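PDB 1VBF: protein-L-isoaspartate(D-aspartate) O-methyltransferase from Sulfolobus tokodaii, which probably catalyses methyl-group transfer from S-adenosyl-L-methionine to L-isoaspartyl residues of damaged proteins, a step toward their repair or degradation. Local coordinates for residues B[61-64]-B[65-68]. Numbering follows the deposited sequence.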
loop_
_atom_site.group_PDB
_atom_site.type_symbol
_atom_site.label_atom_id
_atom_site.label_comp_id
_atom_site.label_asym_id
_atom_site.label_seq_id
_atom_site.Cartn_x
_atom_site.Cartn_y
_atom_site.Cartn_z
ATOM N N PHE B 61 -10.011 -26.938 18.529
ATOM C CA PHE B 61 -8.987 -26.342 19.371
ATOM C C PHE B 61 -9.648 -25.371 20.363
ATOM O O PHE B 61 -9.351 -25.377 21.555
ATOM C CB PHE B 61 -7.941 -25.596 18.515
ATOM C CG PHE B 61 -6.943 -24.826 19.329
ATOM C CD1 PHE B 61 -6.082 -25.488 20.208
ATOM C CD2 PHE B 61 -6.934 -23.437 19.303
ATOM C CE1 PHE B 61 -5.231 -24.771 21.061
ATOM C CE2 PHE B 61 -6.087 -22.706 20.150
ATOM C CZ PHE B 61 -5.237 -23.374 21.033
HETATM N N MSE B 62 -10.555 -24.542 19.861
HETATM C CA MSE B 62 -11.250 -23.591 20.709
HETATM C C MSE B 62 -12.073 -24.272 21.795
HETATM O O MSE B 62 -11.984 -23.906 22.975
HETATM C CB MSE B 62 -12.124 -22.698 19.849
HETATM C CG MSE B 62 -11.307 -21.933 18.827
HETATM SE SE MSE B 62 -12.282 -20.553 17.883
HETATM C CE MSE B 62 -12.298 -21.388 16.150
ATOM N N LEU B 63 -12.864 -25.272 21.407
ATOM C CA LEU B 63 -13.665 -25.993 22.390
ATOM C C LEU B 63 -12.756 -26.703 23.385
ATOM O O LEU B 63 -13.041 -26.722 24.580
ATOM C CB LEU B 63 -14.579 -27.010 21.714
ATOM C CG LEU B 63 -15.636 -26.449 20.750
ATOM C CD1 LEU B 63 -16.596 -27.562 20.368
ATOM C CD2 LEU B 63 -16.388 -25.276 21.392
ATOM N N ASP B 64 -11.653 -27.271 22.903
ATOM C CA ASP B 64 -10.734 -27.967 23.794
ATOM C C ASP B 64 -10.171 -26.985 24.819
ATOM O O ASP B 64 -9.994 -27.315 25.994
ATOM C CB ASP B 64 -9.614 -28.629 22.984
ATOM C CG ASP B 64 -8.897 -29.746 23.758
ATOM O OD1 ASP B 64 -9.490 -30.306 24.720
ATOM O OD2 ASP B 64 -7.742 -30.082 23.386
ATOM N N GLU B 65 -9.925 -25.759 24.384
ATOM C CA GLU B 65 -9.387 -24.732 25.265
ATOM C C GLU B 65 -10.439 -24.148 26.205
ATOM O O GLU B 65 -10.087 -23.464 27.171
ATOM C CB GLU B 65 -8.788 -23.607 24.427
ATOM C CG GLU B 65 -7.446 -23.928 23.790
ATOM C CD GLU B 65 -6.317 -23.945 24.807
ATOM O OE1 GLU B 65 -6.178 -22.970 25.571
ATOM O OE2 GLU B 65 -5.561 -24.934 24.847
ATOM N N LEU B 66 -11.717 -24.414 25.909
ATOM C CA LEU B 66 -12.848 -23.906 26.693
ATOM C C LEU B 66 -13.007 -24.611 28.033
ATOM O O LEU B 66 -13.730 -24.127 28.922
ATOM C CB LEU B 66 -14.147 -24.060 25.903
ATOM C CG LEU B 66 -15.099 -22.867 25.679
ATOM C CD1 LEU B 66 -16.440 -23.432 25.272
ATOM C CD2 LEU B 66 -15.269 -21.995 26.915
ATOM N N ASP B 67 -12.346 -25.764 28.164
ATOM C CA ASP B 67 -12.390 -26.558 29.385
ATOM C C ASP B 67 -13.840 -26.907 29.711
ATOM O O ASP B 67 -14.416 -26.458 30.697
ATOM C CB ASP B 67 -11.712 -25.783 30.528
ATOM C CG ASP B 67 -11.655 -26.574 31.848
ATOM O OD1 ASP B 67 -11.315 -27.787 31.836
ATOM O OD2 ASP B 67 -11.934 -25.968 32.915
ATOM N N LEU B 68 -14.427 -27.731 28.861
ATOM C CA LEU B 68 -15.797 -28.146 29.033
ATOM C C LEU B 68 -15.940 -29.426 29.854
ATOM O O LEU B 68 -15.216 -30.395 29.634
ATOM C CB LEU B 68 -16.415 -28.354 27.661
ATOM C CG LEU B 68 -16.559 -27.121 26.769
ATOM C CD1 LEU B 68 -16.949 -27.545 25.341
ATOM C CD2 LEU B 68 -17.592 -26.179 27.390
HETATM O O HOH W 1 -13.088 -28.260 26.844
HETATM O O HOH W 2 -6.108 -27.498 23.800
#
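Phe61 and Glu65 meet one turn apart at the C-terminal end of helix 56-65, where side chains and a water take over from amides as partners of the carbonyls. Glu65 N makes the helical i to i+4 bond to Phe61 O, at 2.9 Å. Leu66 N donates to Leu63 O at 3.0 Å, an i to i+3 bond with the donor well above the carbonyl plane. Leu63 O has a second partner, water 1, which donates to it and appears to accept from Leu68 N, bridging the last turn to the chain beyond Asp67, whose positive phi (57°) takes it out of helical conformation. Chi1 of -75° sets Glu65 CG anti to its own carbonyl carbon and over one face of the Phe61 ring, a CH-pi contact 3.9 Å from the centroid. A bend at chi2 turns the carboxylate back along the ring, the planes 27° apart, and OE2 accepts from water 2 at 2.8 Å. The same water donates to Asp64 OD2, linking two like charges through its hydrogens. Shortening Glu65 to an alanine would probably leave the ring face without its CH-pi partner and water 2 without one of these two acceptors. Asp64 OD2 also accepts from Lys12 N, and OD1 from Thr13 N. Lys175 NZ donates to Glu65 O. Arg137 NH1, from strand 135-140, donates to Leu66 O and forms a salt bridge with Asp67 OD2. Leu63 packs on helix 83-91, Leu66 on Val139, and Leu68 on Ile91 and Arg137, seating the helix end against the Rossmann-like methyltransferase core.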